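PDB 3JTH: transcription activator HlyU from Vibrio vulnificus, which probably binds DNA as a dimeric winged-helix regulator of the ArsR family and activates transcription. Local coordinates for residues L26-M31 with Q55-L60; L65-K70 with T78-E83. One frame throughout, in Å; residues are numbered along the deposited sequence.

In the fold
Contact 1 sets helix 23-31 against helix 50-62 near the centre of the folded chain, and contact 2 pairs the two strands of the hairpin that follows. Their centres lie about 10 Å apart, and the chain passes from one to the other through a short turn after helix 50-62, where L60 O and L65 N are 3.0 Å apart, a probable hydrogen bond. Side chains join them as well: L29 CD2 of contact 1 comes within 3.4 Å of L79 CD2 and 3.8 Å of V66 CG2 in contact 2, and L60 CG is 3.9 Å from V66 CG2. The hairpin thereby shares one apolar core with the helices, as expected of a winged helix-turn-helix domain.

Contact 1 (L26-M31 with Q55-L60); sequences LQILCM and QHLAWL
The one ring that touches across the helices, the H56 imidazole, meets I28: I28 CD1 approaches the ring obliquely and is closest to H56 CB, 3.5 Å away. The two side chains run at about a right angle to each other. R24 and R25 of helix 23-31 also touch H56, so the histidine packs against the start of the helix as well as its middle. I28 reaches across with both branches. Its CG2, anti to the backbone N (the CG1 torsion chi1 is -69°), sits 3.6 Å from L60 CD2 and 4.1 Å from L57 CD2, while the CG1 branch carries CD1 to H56. Helix 50-62 is probably the recognition helix of the ArsR-type helix-turn-helix, and here its inner side rests on helix 23-31, the segment axes passing 10.8 Å apart at a crossing angle of -72°. From the next residue, L29 CD2 approaches L60 CG at 4.2 Å. L60 has an unusual chi1 of -107°, with CD2 turned onto I28 and CG near L29. Between the two segments the contact is wholly van der Waals. Beyond them I28 also touches L46 of helix 39-46, L29 reaches V84 and I88 of helix 82-94, and L57 lies on Y77 of strand 76-79.

Contact 2 (L65-K70 with T78-E83); sequences LVTTRK and TLKSEE
T67 and T78 face each other as an antiparallel hydrogen-bonded pair, each backbone N-H donating to the other's carbonyl O. T67 N reaches T78 O at 2.8 Å, and the return bond from T78 N to T67 O is longer, 3.1 Å. Both threonine side chains lie on the same face of the sheet. V66 and L79 follow as a non-hydrogen-bonded pair, their CA atoms 4.3 Å apart. Their side chains diverge, yet V66 CG2 and L79 CD2 still meet at 4.2 Å. V66 CG1, anti to the backbone N (chi1 172°), packs tightly against T78 O, 3.0 Å away.

Past the end of the strand, K80 N binds L65 O at 2.9 Å from well above the carbonyl plane, where the chain is already turning toward helix 82-94. The K80 and T67 side chains cross at about a right angle, with K80 CB 3.1 Å from T67 OG1; the K80 chain is extended, and its tip leads away from the other strand. L65 CD2 touches S81 OG at 3.7 Å. S81 is the N-cap of helix 82-94, its OG accepting the backbone N-H of V84.

Outward from this shell, V66 and L79 both lie on L32, and L65 is covered by L16 and A19 of helix 2-20. A further backbone hydrogen bond, between R69 and Y76, continues the pairing toward the turn. The two strands form the β-hairpin wing of a winged helix-turn-helix domain, as in other ArsR-family regulators.

Contact 1 (L26-M31 with Q55-L60)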
loop_
_atom_site.group_PDB
_atom_site.type_symbol
_atom_site.label_atom_id
_atom_site.label_comp_id
_atom_site.label_asym_id
_atom_site.label_seq_id
_atom_site.Cartn_x
_atom_site.Cartn_y
_atom_site.Cartn_z
ATOM N N LEU A 26 2.199 -7.970 -6.669
ATOM C CA LEU A 26 3.316 -7.186 -6.155
ATOM C C LEU A 26 4.633 -7.752 -6.659
ATOM O O LEU A 26 5.526 -7.011 -7.066
ATOM C CB LEU A 26 3.294 -7.149 -4.621
ATOM C CG LEU A 26 4.216 -6.077 -4.031
ATOM C CD1 LEU A 26 3.825 -4.705 -4.582
ATOM C CD2 LEU A 26 4.135 -6.075 -2.516
ATOM N N GLN A 27 4.754 -9.070 -6.657
ATOM C CA GLN A 27 5.986 -9.680 -7.132
ATOM C C GLN A 27 6.232 -9.259 -8.576
ATOM O O GLN A 27 7.352 -8.949 -8.965
ATOM C CB GLN A 27 5.894 -11.202 -7.020
ATOM C CG GLN A 27 5.798 -11.687 -5.581
ATOM C CD GLN A 27 5.622 -13.199 -5.472
ATOM O OE1 GLN A 27 5.312 -13.722 -4.399
ATOM N NE2 GLN A 27 5.819 -13.901 -6.581
ATOM N N ILE A 28 5.163 -9.242 -9.362
ATOM C CA ILE A 28 5.250 -8.851 -10.759
ATOM C C ILE A 28 5.618 -7.374 -10.860
ATOM O O ILE A 28 6.489 -6.994 -11.638
ATOM C CB ILE A 28 3.910 -9.081 -11.481
ATOM C CG1 ILE A 28 3.645 -10.586 -11.609
ATOM C CG2 ILE A 28 3.935 -8.398 -12.837
ATOM C CD1 ILE A 28 2.221 -10.918 -12.025
ATOM N N LEU A 29 4.944 -6.540 -10.079
ATOM C CA LEU A 29 5.233 -5.115 -10.107
ATOM C C LEU A 29 6.685 -4.849 -9.698
ATOM O O LEU A 29 7.368 -4.027 -10.311
ATOM C CB LEU A 29 4.279 -4.385 -9.169
ATOM C CG LEU A 29 2.826 -4.339 -9.660
ATOM C CD1 LEU A 29 1.921 -3.849 -8.541
ATOM C CD2 LEU A 29 2.736 -3.443 -10.887
ATOM N N CYS A 30 7.149 -5.549 -8.666
ATOM C CA CYS A 30 8.510 -5.378 -8.179
ATOM C C CYS A 30 9.520 -5.763 -9.260
ATOM O O CYS A 30 10.533 -5.084 -9.439
ATOM C CB CYS A 30 8.722 -6.231 -6.923
ATOM S SG CYS A 30 7.549 -5.871 -5.580
HETATM N N MSE A 31 9.231 -6.845 -9.984
HETATM C CA MSE A 31 10.100 -7.328 -11.048
HETATM C C MSE A 31 10.199 -6.355 -12.205
HETATM O O MSE A 31 11.204 -6.341 -12.928
HETATM C CB MSE A 31 9.594 -8.671 -11.582
HETATM C CG MSE A 31 9.890 -9.853 -10.685
HETATM SE SE MSE A 31 11.789 -10.025 -10.343
HETATM C CE MSE A 31 12.367 -10.440 -12.142
ATOM N N GLN A 55 -3.274 -14.251 -16.104
ATOM C CA GLN A 55 -4.380 -13.664 -15.345
ATOM C C GLN A 55 -3.964 -12.404 -14.578
ATOM O O GLN A 55 -4.630 -11.363 -14.663
ATOM C CB GLN A 55 -4.941 -14.677 -14.345
ATOM C CG GLN A 55 -5.473 -15.950 -14.971
ATOM C CD GLN A 55 -5.986 -16.929 -13.929
ATOM O OE1 GLN A 55 -6.961 -16.655 -13.224
ATOM N NE2 GLN A 55 -5.323 -18.079 -13.822
ATOM N N HIS A 56 -2.877 -12.504 -13.814
ATOM C CA HIS A 56 -2.384 -11.367 -13.035
ATOM C C HIS A 56 -2.019 -10.200 -13.925
ATOM O O HIS A 56 -2.295 -9.051 -13.592
ATOM C CB HIS A 56 -1.174 -11.776 -12.194
ATOM C CG HIS A 56 -1.538 -12.596 -10.998
ATOM N ND1 HIS A 56 -2.316 -12.107 -9.976
ATOM C CD2 HIS A 56 -1.279 -13.888 -10.692
ATOM C CE1 HIS A 56 -2.526 -13.063 -9.087
ATOM N NE2 HIS A 56 -1.907 -14.154 -9.499
ATOM N N LEU A 57 -1.397 -10.501 -15.058
ATOM C CA LEU A 57 -1.010 -9.467 -16.000
ATOM C C LEU A 57 -2.243 -8.761 -16.534
ATOM O O LEU A 57 -2.299 -7.534 -16.543
ATOM C CB LEU A 57 -0.209 -10.066 -17.154
ATOM C CG LEU A 57 1.231 -10.401 -16.766
ATOM C CD1 LEU A 57 1.948 -11.085 -17.926
ATOM C CD2 LEU A 57 1.940 -9.112 -16.360
ATOM N N ALA A 58 -3.229 -9.539 -16.977
ATOM C CA ALA A 58 -4.468 -8.971 -17.499
ATOM C C ALA A 58 -5.036 -8.009 -16.463
ATOM O O ALA A 58 -5.411 -6.887 -16.789
ATOM C CB ALA A 58 -5.477 -10.086 -17.807
ATOM N N TRP A 59 -5.074 -8.457 -15.208
ATOM C CA TRP A 59 -5.589 -7.660 -14.096
ATOM C C TRP A 59 -4.795 -6.355 -13.932
ATOM O O TRP A 59 -5.380 -5.266 -13.798
ATOM C CB TRP A 59 -5.518 -8.472 -12.802
ATOM C CG TRP A 59 -6.579 -8.123 -11.805
ATOM C CD1 TRP A 59 -7.813 -8.699 -11.687
ATOM C CD2 TRP A 59 -6.511 -7.109 -10.792
ATOM N NE1 TRP A 59 -8.515 -8.109 -10.663
ATOM C CE2 TRP A 59 -7.741 -7.132 -10.096
ATOM C CE3 TRP A 59 -5.530 -6.185 -10.404
ATOM C CZ2 TRP A 59 -8.019 -6.262 -9.033
ATOM C CZ3 TRP A 59 -5.808 -5.318 -9.343
ATOM C CH2 TRP A 59 -7.044 -5.366 -8.672
ATOM N N LEU A 60 -3.466 -6.479 -13.928
ATOM C CA LEU A 60 -2.569 -5.332 -13.785
ATOM C C LEU A 60 -2.831 -4.309 -14.892
ATOM O O LEU A 60 -2.827 -3.099 -14.644
ATOM C CB LEU A 60 -1.108 -5.810 -13.824
ATOM C CG LEU A 60 -0.301 -5.825 -12.514
ATOM C CD1 LEU A 60 -1.219 -5.827 -11.292
ATOM C CD2 LEU A 60 0.621 -7.045 -12.516
#

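Contact 2 (L65-K70 with T78-E83)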
loop_
_atom_site.group_PDB
_atom_site.type_symbol
_atom_site.label_atom_id
_atom_site.label_comp_id
_atom_site.label_asym_id
_atom_site.label_seq_id
_atom_site.Cartn_x
_atom_site.Cartn_y
_atom_site.Cartn_z
ATOM N N LEU A 65 -1.682 -0.401 -14.238
ATOM C CA LEU A 65 -0.422 -0.355 -13.495
ATOM C C LEU A 65 0.756 -0.861 -14.330
ATOM O O LEU A 65 1.915 -0.658 -13.970
ATOM C CB LEU A 65 -0.524 -1.171 -12.200
ATOM C CG LEU A 65 -1.419 -0.616 -11.084
ATOM C CD1 LEU A 65 -1.327 -1.509 -9.858
ATOM C CD2 LEU A 65 -0.993 0.803 -10.732
ATOM N N VAL A 66 0.452 -1.514 -15.443
ATOM C CA VAL A 66 1.478 -2.051 -16.327
ATOM C C VAL A 66 1.056 -1.850 -17.772
ATOM O O VAL A 66 -0.135 -1.826 -18.067
ATOM C CB VAL A 66 1.686 -3.565 -16.074
ATOM C CG1 VAL A 66 2.599 -4.161 -17.131
ATOM C CG2 VAL A 66 2.279 -3.781 -14.689
ATOM N N THR A 67 2.029 -1.685 -18.667
ATOM C CA THR A 67 1.741 -1.505 -20.086
ATOM C C THR A 67 2.547 -2.514 -20.880
ATOM O O THR A 67 3.338 -3.266 -20.317
ATOM C CB THR A 67 2.119 -0.101 -20.598
ATOM O OG1 THR A 67 2.147 0.822 -19.507
ATOM C CG2 THR A 67 1.088 0.377 -21.599
ATOM N N THR A 68 2.355 -2.526 -22.192
ATOM C CA THR A 68 3.076 -3.463 -23.037
ATOM C C THR A 68 3.797 -2.759 -24.176
ATOM O O THR A 68 3.570 -1.569 -24.432
ATOM C CB THR A 68 2.124 -4.519 -23.636
ATOM O OG1 THR A 68 1.060 -3.862 -24.333
ATOM C CG2 THR A 68 1.529 -5.386 -22.540
ATOM N N ARG A 69 4.667 -3.518 -24.841
ATOM C CA ARG A 69 5.473 -3.063 -25.976
ATOM C C ARG A 69 5.805 -4.349 -26.740
ATOM O O ARG A 69 6.620 -5.155 -26.284
ATOM C CB ARG A 69 6.750 -2.383 -25.468
ATOM C CG ARG A 69 7.521 -1.573 -26.503
ATOM C CD ARG A 69 8.825 -2.254 -26.892
ATOM N NE ARG A 69 8.713 -3.011 -28.138
ATOM C CZ ARG A 69 8.586 -2.453 -29.339
ATOM N NH1 ARG A 69 8.556 -1.132 -29.463
ATOM N NH2 ARG A 69 8.487 -3.214 -30.421
ATOM N N LYS A 70 5.157 -4.540 -27.889
ATOM C CA LYS A 70 5.318 -5.741 -28.719
ATOM C C LYS A 70 6.679 -5.969 -29.385
ATOM O O LYS A 70 7.601 -5.170 -29.213
ATOM C CB LYS A 70 4.233 -5.764 -29.798
ATOM C CG LYS A 70 3.171 -6.844 -29.613
ATOM C CD LYS A 70 1.863 -6.310 -29.026
ATOM C CE LYS A 70 1.974 -5.967 -27.547
ATOM N NZ LYS A 70 0.626 -5.724 -26.950
ATOM N N THR A 78 5.993 -3.479 -18.699
ATOM C CA THR A 78 6.709 -2.473 -17.926
ATOM C C THR A 78 5.697 -1.734 -17.060
ATOM O O THR A 78 4.493 -1.783 -17.325
ATOM C CB THR A 78 7.438 -1.466 -18.867
ATOM O OG1 THR A 78 8.299 -0.616 -18.104
ATOM C CG2 THR A 78 6.438 -0.601 -19.611
ATOM N N LEU A 79 6.167 -1.056 -16.021
ATOM C CA LEU A 79 5.251 -0.323 -15.156
ATOM C C LEU A 79 4.640 0.832 -15.929
ATOM O O LEU A 79 5.229 1.320 -16.888
ATOM C CB LEU A 79 5.975 0.197 -13.911
ATOM C CG LEU A 79 6.426 -0.917 -12.953
ATOM C CD1 LEU A 79 7.105 -0.320 -11.732
ATOM C CD2 LEU A 79 5.213 -1.728 -12.513
ATOM N N LYS A 80 3.455 1.264 -15.518
ATOM C CA LYS A 80 2.790 2.359 -16.204
ATOM C C LYS A 80 2.629 3.629 -15.374
ATOM O O LYS A 80 3.233 4.660 -15.685
ATOM C CB LYS A 80 1.421 1.904 -16.722
ATOM C CG LYS A 80 0.655 2.979 -17.496
ATOM C CD LYS A 80 -0.616 2.421 -18.127
ATOM C CE LYS A 80 -1.309 3.468 -18.995
ATOM N NZ LYS A 80 -2.459 2.900 -19.759
ATOM N N SER A 81 1.818 3.564 -14.324
ATOM C CA SER A 81 1.570 4.745 -13.496
ATOM C C SER A 81 2.769 5.200 -12.666
ATOM O O SER A 81 3.526 4.381 -12.131
ATOM C CB SER A 81 0.373 4.509 -12.564
ATOM O OG SER A 81 0.774 3.960 -11.315
ATOM N N GLU A 82 2.925 6.518 -12.561
ATOM C CA GLU A 82 4.008 7.112 -11.793
ATOM C C GLU A 82 3.874 6.798 -10.307
ATOM O O GLU A 82 4.871 6.726 -9.580
ATOM C CB GLU A 82 4.014 8.626 -11.983
ATOM C CG GLU A 82 4.404 9.083 -13.374
ATOM C CD GLU A 82 5.724 8.484 -13.829
ATOM O OE1 GLU A 82 6.656 8.400 -12.998
ATOM O OE2 GLU A 82 5.835 8.101 -15.015
ATOM N N GLU A 83 2.639 6.637 -9.850
ATOM C CA GLU A 83 2.401 6.331 -8.448
ATOM C C GLU A 83 2.942 4.936 -8.087
ATOM O O GLU A 83 3.674 4.778 -7.112
ATOM C CB GLU A 83 0.905 6.400 -8.130
ATOM C CG GLU A 83 0.290 7.804 -8.163
ATOM C CD GLU A 83 0.066 8.321 -9.573
ATOM O OE1 GLU A 83 -0.324 7.507 -10.438
ATOM O OE2 GLU A 83 0.266 9.535 -9.811
#